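Local coordinates for cyanuric acid amidohydrolase (Azorhizobium caulinodans, PDB 4NQ3), which catalyses the hydrolytic opening of the s-triazine ring of cyanuric acid, giving carboxybiuret, which loses carbon dioxide spontaneously to leave biuret, at residues D49-G53 / S227-L231; A55-Q60 / C75-S79. All coordinates share one frame; numbering follows the deposited sequence.

Interaction 1 of 2, residues D49-G53 / S227-L231; sequences DFSRG and SGIEL. With BR8 (barbituric acid), chain C.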
ATOM      1  N   ASP A  49       4.229 -11.550  -4.678  1.00 18.80           N
ATOM      2  CA  ASP A  49       4.496 -12.071  -3.368  1.00 18.62           C
ATOM      3  C   ASP A  49       5.572 -13.116  -3.526  1.00 19.12           C
ATOM      4  O   ASP A  49       5.311 -14.193  -4.041  1.00 22.90           O
ATOM      5  CB  ASP A  49       3.228 -12.659  -2.753  1.00 18.75           C
ATOM      6  CG  ASP A  49       3.463 -13.283  -1.365  1.00 40.82           C
ATOM      7  OD1 ASP A  49       4.634 -13.611  -0.990  1.00 35.74           O
ATOM      8  OD2 ASP A  49       2.447 -13.445  -0.644  1.00 33.05           O
ATOM      9  N   PHE A  50       6.778 -12.812  -3.072  1.00 17.59           N
ATOM     10  CA  PHE A  50       7.873 -13.758  -3.227  1.00 30.92           C
ATOM     11  C   PHE A  50       8.183 -14.474  -1.924  1.00 31.90           C
ATOM     12  O   PHE A  50       9.104 -15.302  -1.874  1.00 27.11           O
ATOM     13  CB  PHE A  50       9.115 -13.049  -3.771  1.00 25.00           C
ATOM     14  CG  PHE A  50       8.848 -12.342  -5.043  1.00 26.58           C
ATOM     15  CD1 PHE A  50       8.760 -13.060  -6.241  1.00 24.39           C
ATOM     16  CD2 PHE A  50       8.583 -10.974  -5.046  1.00 24.60           C
ATOM     17  CE1 PHE A  50       8.456 -12.408  -7.439  1.00 23.54           C
ATOM     18  CE2 PHE A  50       8.283 -10.311  -6.246  1.00 22.68           C
ATOM     19  CZ  PHE A  50       8.209 -11.024  -7.432  1.00 18.00           C
ATOM     20  N   SER A  51       7.414 -14.191  -0.877  1.00 17.10           N
ATOM     21  CA  SER A  51       7.621 -14.941   0.337  1.00 16.94           C
ATOM     22  C   SER A  51       7.229 -16.404   0.077  1.00 20.88           C
ATOM     23  O   SER A  51       7.822 -17.314   0.641  1.00 20.64           O
ATOM     24  CB  SER A  51       6.831 -14.336   1.488  1.00 18.54           C
ATOM     25  OG  SER A  51       5.446 -14.587   1.350  1.00 20.09           O
ATOM     26  N   ARG A  52       6.267 -16.621  -0.822  1.00 21.62           N
ATOM     27  CA  ARG A  52       5.789 -17.958  -1.177  1.00 20.56           C
ATOM     28  C   ARG A  52       6.917 -18.782  -1.788  1.00 20.61           C
ATOM     29  O   ARG A  52       7.220 -19.883  -1.328  1.00 16.62           O
ATOM     30  CB  ARG A  52       4.611 -17.882  -2.167  1.00 15.26           C
ATOM     31  CG  ARG A  52       3.311 -17.342  -1.573  1.00 16.04           C
ATOM     32  CD  ARG A  52       2.173 -17.279  -2.576  1.00 16.31           C
ATOM     33  NE  ARG A  52       2.583 -16.586  -3.783  1.00 21.36           N
ATOM     34  CZ  ARG A  52       1.966 -15.537  -4.303  1.00 24.98           C
ATOM     35  NH1 ARG A  52       0.879 -15.049  -3.724  1.00 29.33           N
ATOM     36  NH2 ARG A  52       2.429 -14.987  -5.412  1.00 16.98           N
ATOM     37  N   GLY A  53       7.510 -18.250  -2.856  1.00 20.41           N
ATOM     38  CA  GLY A  53       8.569 -18.944  -3.560  1.00 18.67           C
ATOM     39  C   GLY A  53       9.787 -19.146  -2.686  1.00 21.37           C
ATOM     40  O   GLY A  53      10.430 -20.208  -2.735  1.00 24.33           O
ATOM     41  N   SER A 227      -3.636 -19.168  -5.343  1.00 19.08           N
ATOM     42  CA  SER A 227      -2.885 -18.923  -6.565  1.00 18.80           C
ATOM     43  C   SER A 227      -1.486 -18.398  -6.200  1.00 18.32           C
ATOM     44  O   SER A 227      -1.296 -17.831  -5.137  1.00 18.65           O
ATOM     45  CB  SER A 227      -3.656 -17.944  -7.455  1.00 19.35           C
ATOM     46  OG  SER A 227      -3.060 -17.775  -8.730  1.00 19.17           O
ATOM     47  N   GLY A 228      -0.496 -18.605  -7.057  1.00 17.87           N
ATOM     48  CA  GLY A 228       0.835 -18.140  -6.750  1.00 17.43           C
ATOM     49  C   GLY A 228       1.703 -17.984  -7.978  1.00 23.74           C
ATOM     50  O   GLY A 228       1.524 -18.663  -8.976  1.00 22.78           O
ATOM     51  N   ILE A 229       2.660 -17.074  -7.904  1.00 25.86           N
ATOM     52  CA  ILE A 229       3.522 -16.800  -9.042  1.00 27.81           C
ATOM     53  C   ILE A 229       4.585 -17.869  -9.216  1.00 26.45           C
ATOM     54  O   ILE A 229       5.226 -17.943 -10.267  1.00 25.18           O
ATOM     55  CB  ILE A 229       4.204 -15.418  -8.902  1.00 24.93           C
ATOM     56  CG1 ILE A 229       4.898 -15.012 -10.194  1.00 20.54           C
ATOM     57  CG2 ILE A 229       5.189 -15.416  -7.764  1.00 16.45           C
ATOM     58  CD1 ILE A 229       5.341 -13.561 -10.157  1.00 27.77           C
ATOM     59  N   GLU A 230       4.756 -18.714  -8.201  1.00 21.63           N
ATOM     60  CA  GLU A 230       5.920 -19.604  -8.137  1.00 15.29           C
ATOM     61  C   GLU A 230       5.743 -21.005  -8.717  1.00 20.03           C
ATOM     62  O   GLU A 230       6.619 -21.841  -8.544  1.00 27.89           O
ATOM     63  CB  GLU A 230       6.375 -19.765  -6.685  1.00 15.07           C
ATOM     64  CG  GLU A 230       5.366 -20.442  -5.740  1.00 23.16           C
ATOM     65  CD  GLU A 230       4.318 -19.439  -5.232  1.00 31.54           C
ATOM     66  OE1 GLU A 230       4.513 -18.233  -5.505  1.00 35.98           O
ATOM     67  OE2 GLU A 230       3.350 -19.827  -4.523  1.00 25.93           O
ATOM     68  N   LEU A 231       4.621 -21.307  -9.353  1.00 20.51           N
ATOM     69  CA  LEU A 231       4.512 -22.616  -9.985  1.00 18.90           C
ATOM     70  C   LEU A 231       3.794 -22.511 -11.321  1.00 17.89           C
ATOM     71  O   LEU A 231       2.993 -21.610 -11.505  1.00 19.73           O
ATOM     72  CB  LEU A 231       3.789 -23.594  -9.057  1.00 22.32           C
ATOM     73  CG  LEU A 231       2.256 -23.564  -8.958  1.00 18.43           C
ATOM     74  CD1 LEU A 231       1.787 -24.793  -8.241  1.00 20.35           C
ATOM     75  CD2 LEU A 231       1.774 -22.371  -8.226  1.00 16.43           C
TER
HETATM   76  N1  BR8 C 401      -2.684 -16.655  -2.998  1.00 21.67           N
HETATM   77  C2  BR8 C 401      -2.044 -16.403  -1.834  1.00 23.39           C
HETATM   78  O2  BR8 C 401      -0.829 -16.350  -1.848  1.00 22.38           O
HETATM   79  N3  BR8 C 401      -2.751 -16.203  -0.682  1.00 31.64           N
HETATM   80  C4  BR8 C 401      -4.168 -16.247  -0.658  1.00 29.46           C
HETATM   81  O4  BR8 C 401      -4.768 -16.056   0.395  1.00 35.02           O
HETATM   82  C5  BR8 C 401      -5.010 -16.565  -1.896  1.00 22.87           C
HETATM   83  C6  BR8 C 401      -4.071 -16.746  -3.081  1.00 18.61           C
HETATM   84  O8  BR8 C 401      -4.540 -16.977  -4.172  1.00 24.37           O
HETATM   85  O   HOH W   1       6.402 -16.526  -5.094  1.00 27.82           O
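Arg-52, in the first turn of its helix, reaches across to Glu-230 and on to the bound barbituric acid. Its CB rests against the carboxylate, 3.3 Å from Glu-230 OE2. CG continues past the same oxygen, and CD lies between Glu-230 OE2 and O2 of the ligand. A bend about CG-CD (chi3 -51°) turns NE to Glu-230: the salt bridge from Arg-52 NE to Glu-230 OE1 spans 3.1 Å. The syn lone pair of Glu-230 OE1 is used, with that oxygen somewhat out of the guanidinium plane. Gly-228 CA lies over one face of the guanidinium, offset toward the rim and 3.7 Å from Arg-52 CZ, and Asp-49 CB backs the opposite face. This is one corner of the threefold-symmetric active site, where Arg-52 and Ser-227 both bind substrate. Arg-52 NH1 donates to barbituric acid O2 at 2.9 Å and also to Cys-46 O; beside NH2, Ile-229 CG2 lies in plane at the guanidinium edge. Ser-227 grips the same ligand through its backbone, N donating to O8 (2.6 Å) and O accepting from N1 (2.8 Å). A leucine in place of Arg-52 would probably leave Glu-230 without its charged mate across the contact and O2 without this N-H. Asp-49 caps the helix start, its OD1 taking both Ser-51 N and Ser-51 OG. A water bridges Asp-49 O, Gly-53 N and Glu-230 OE1.

Interaction 2 of 2, residues A55-Q60 / C75-S79; sequences AVQSLQ and CLVMS. With BR8 (barbituric acid), chain C.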
ATOM      1  N   ALA A  55       9.764 -19.543   0.644  1.00 22.27           N
ATOM      2  CA  ALA A  55       9.483 -20.672   1.538  1.00 22.20           C
ATOM      3  C   ALA A  55       9.611 -22.003   0.783  1.00 19.80           C
ATOM      4  O   ALA A  55      10.102 -22.990   1.331  1.00 24.29           O
ATOM      5  CB  ALA A  55       8.107 -20.552   2.144  1.00 14.52           C
ATOM      6  N   VAL A  56       9.146 -22.035  -0.465  1.00 19.59           N
ATOM      7  CA  VAL A  56       9.163 -23.263  -1.242  1.00 13.20           C
ATOM      8  C   VAL A  56      10.594 -23.712  -1.442  1.00 24.05           C
ATOM      9  O   VAL A  56      10.949 -24.855  -1.146  1.00 23.50           O
ATOM     10  CB  VAL A  56       8.476 -23.099  -2.600  1.00 15.44           C
ATOM     11  CG1 VAL A  56       8.770 -24.274  -3.462  1.00 13.15           C
ATOM     12  CG2 VAL A  56       6.949 -22.964  -2.411  1.00 16.72           C
ATOM     13  N   GLN A  57      11.428 -22.787  -1.899  1.00 24.58           N
ATOM     14  CA  GLN A  57      12.835 -23.081  -2.132  1.00 13.44           C
ATOM     15  C   GLN A  57      13.469 -23.599  -0.871  1.00 18.82           C
ATOM     16  O   GLN A  57      14.207 -24.569  -0.891  1.00 23.03           O
ATOM     17  CB  GLN A  57      13.567 -21.835  -2.613  1.00 13.71           C
ATOM     18  CG  GLN A  57      14.900 -22.102  -3.244  1.00 17.26           C
ATOM     19  CD  GLN A  57      15.520 -20.843  -3.812  1.00 26.40           C
ATOM     20  OE1 GLN A  57      15.804 -19.871  -3.077  1.00 18.73           O
ATOM     21  NE2 GLN A  57      15.766 -20.860  -5.124  1.00 32.08           N
ATOM     22  N   SER A  58      13.160 -22.953   0.240  1.00 19.58           N
ATOM     23  CA  SER A  58      13.756 -23.328   1.506  1.00 21.53           C
ATOM     24  C   SER A  58      13.318 -24.705   1.926  1.00 23.72           C
ATOM     25  O   SER A  58      14.128 -25.502   2.426  1.00 24.19           O
ATOM     26  CB  SER A  58      13.392 -22.317   2.569  1.00 16.08           C
ATOM     27  OG  SER A  58      13.956 -21.076   2.200  1.00 21.34           O
ATOM     28  N   LEU A  59      12.034 -24.980   1.720  1.00 27.76           N
ATOM     29  CA  LEU A  59      11.487 -26.273   2.059  1.00 13.50           C
ATOM     30  C   LEU A  59      12.034 -27.343   1.132  1.00 27.73           C
ATOM     31  O   LEU A  59      12.390 -28.426   1.594  1.00 28.33           O
ATOM     32  CB  LEU A  59       9.973 -26.226   1.995  1.00 13.41           C
ATOM     33  CG  LEU A  59       9.324 -25.630   3.238  1.00 21.89           C
ATOM     34  CD1 LEU A  59       7.811 -25.438   3.016  1.00 13.73           C
ATOM     35  CD2 LEU A  59       9.624 -26.493   4.459  1.00 13.89           C
ATOM     36  N   GLN A  60      12.136 -27.023  -0.162  1.00 29.31           N
ATOM     37  CA  GLN A  60      12.680 -27.952  -1.152  1.00 18.31           C
ATOM     38  C   GLN A  60      14.124 -28.359  -0.802  1.00 26.50           C
ATOM     39  O   GLN A  60      14.453 -29.558  -0.819  1.00 23.95           O
ATOM     40  CB  GLN A  60      12.632 -27.341  -2.542  1.00 20.32           C
ATOM     41  CG  GLN A  60      11.331 -27.479  -3.288  1.00 20.72           C
ATOM     42  CD  GLN A  60      11.303 -26.599  -4.561  1.00 33.00           C
ATOM     43  OE1 GLN A  60      12.208 -25.782  -4.791  1.00 38.75           O
ATOM     44  NE2 GLN A  60      10.280 -26.788  -5.405  1.00 26.15           N
ATOM     45  N   CYS A  75       3.631 -32.152  -1.802  1.00 13.24           N
ATOM     46  CA  CYS A  75       2.861 -30.991  -2.219  1.00 16.44           C
ATOM     47  C   CYS A  75       3.170 -29.813  -1.341  1.00 25.81           C
ATOM     48  O   CYS A  75       2.981 -29.875  -0.116  1.00 30.62           O
ATOM     49  CB  CYS A  75       1.371 -31.283  -2.178  1.00 17.07           C
ATOM     50  SG  CYS A  75       0.861 -32.283  -3.614  1.00 25.49           S
ATOM     51  N   LEU A  76       3.658 -28.744  -1.964  1.00 28.06           N
ATOM     52  CA  LEU A  76       3.970 -27.519  -1.243  1.00 26.03           C
ATOM     53  C   LEU A  76       2.949 -26.438  -1.619  1.00 27.30           C
ATOM     54  O   LEU A  76       2.983 -25.886  -2.722  1.00 36.17           O
ATOM     55  CB  LEU A  76       5.398 -27.077  -1.549  1.00 14.67           C
ATOM     56  CG  LEU A  76       6.521 -28.018  -1.079  1.00 20.04           C
ATOM     57  CD1 LEU A  76       7.914 -27.458  -1.374  1.00 14.74           C
ATOM     58  CD2 LEU A  76       6.414 -28.335   0.425  1.00 14.89           C
ATOM     59  N   VAL A  77       2.018 -26.179  -0.706  1.00 15.11           N
ATOM     60  CA  VAL A  77       1.048 -25.097  -0.842  1.00 27.77           C
ATOM     61  C   VAL A  77       1.421 -23.918   0.053  1.00 21.55           C
ATOM     62  O   VAL A  77       1.163 -23.941   1.258  1.00 23.47           O
ATOM     63  CB  VAL A  77      -0.394 -25.542  -0.476  1.00 26.25           C
ATOM     64  CG1 VAL A  77      -1.359 -24.430  -0.752  1.00 16.32           C
ATOM     65  CG2 VAL A  77      -0.776 -26.809  -1.189  1.00 15.41           C
HETATM   66  N   MSE A  78       2.035 -22.893  -0.515  1.00 16.28           N
HETATM   67  CA  MSE A  78       2.359 -21.724   0.287  1.00 16.68           C
HETATM   68  C   MSE A  78       1.376 -20.621  -0.026  1.00 24.20           C
HETATM   69  O   MSE A  78       1.395 -20.060  -1.116  1.00 30.21           O
HETATM   70  CB  MSE A  78       3.781 -21.244   0.032  1.00 22.09           C
HETATM   71  CG  MSE A  78       4.872 -22.256   0.415  1.00 27.59           C
HETATM   72 SE   MSE A  78       4.951 -22.606   2.336  0.65 21.31          SE
HETATM   73  CE  MSE A  78       4.335 -24.463   2.290  1.00 15.68           C
ATOM     74  N   SER A  79       0.496 -20.329   0.920  1.00 21.07           N
ATOM     75  CA  SER A  79      -0.468 -19.250   0.754  1.00 24.60           C
ATOM     76  C   SER A  79      -0.000 -18.022   1.486  1.00 29.28           C
ATOM     77  O   SER A  79       0.167 -18.064   2.707  1.00 33.94           O
ATOM     78  CB  SER A  79      -1.839 -19.646   1.267  1.00 29.48           C
ATOM     79  OG  SER A  79      -2.758 -18.618   0.978  1.00 38.16           O
TER
HETATM   80  N1  BR8 C 401      -2.684 -16.655  -2.998  1.00 21.67           N
HETATM   81  C2  BR8 C 401      -2.044 -16.403  -1.834  1.00 23.39           C
HETATM   82  O2  BR8 C 401      -0.829 -16.350  -1.848  1.00 22.38           O
HETATM   83  N3  BR8 C 401      -2.751 -16.203  -0.682  1.00 31.64           N
HETATM   84  C4  BR8 C 401      -4.168 -16.247  -0.658  1.00 29.46           C
HETATM   85  O4  BR8 C 401      -4.768 -16.056   0.395  1.00 35.02           O
HETATM   86  C5  BR8 C 401      -5.010 -16.565  -1.896  1.00 22.87           C
HETATM   87  C6  BR8 C 401      -4.071 -16.746  -3.081  1.00 18.61           C
HETATM   88  O8  BR8 C 401      -4.540 -16.977  -4.172  1.00 24.37           O
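Met-78, present as selenomethionine, presses its side chain into the helix surface made by Ala-55, Val-56 and Leu-59, and here the contact is at its tightest. Val-56 CG2 meets Met-78 CG at 3.6 Å, and the methyl of Ala-55 comes alongside the selenium, with CB 3.8 Å from Met-78 SE. The chain of Met-78 bends twice, about CB-CG (chi2 -66°) and again about CG-SE (chi3 112°), which folds its CE methyl against Leu-59 CD1 at 3.7 Å. Ala-55, Leu-59 and Met-78 are all buried.

The two segments are consecutive elements of a beta-alpha-beta crossover: helix 51-67 links the parallel neighbours 34-41 and 75-80 and lies on their sheet. The axes of the two short segments pass 9.4 Å apart and run roughly antiparallel, at 149°. Alternation along the strand turns Leu-76 and Met-78 to the helix, while Val-77 between them faces away and touches Tyr-331.

Toward Leu-76 the packing is looser and nearer solvent, for Val-56, Gln-60 and Leu-76 are all partly exposed. Leu-76 CD1 lies 3.9 Å from Val-56 CG1 and equally far from Gln-60 CG, so the glutamine contributes the aliphatic part of its chain. The other branch, Leu-76 CD2, approaches Leu-59 CD1 at 4.1 Å. At the opposite end the strand enters the active site: Met-78 O accepts from the catalytic Lys-156, and Ser-79 OG, hydrogen-bonded to Lys-40 NZ, stands 2.9 Å from N3 of barbituric acid.

Overall arrangement
From the N terminus the chain runs through strands 2-10 and 34-41 to helix 51-67, which serves both contacts: its first turn enters interaction 1 and the next turns enter interaction 2. Interaction 2 closes first, a short loop of 14 residues that returns the chain to strand 75-80 beside strand 34-41. Interaction 1 closes much later, after 173 residues, when the loop following strand 223-227 comes back to the start of the helix, so the short loop is nested inside the long one. Interaction 2 lies within a beta-alpha-beta unit, whereas interaction 1 joins two of the three repeating units. They meet where Arg-52 CD packs on Met-78 O, and both border the barbituric acid.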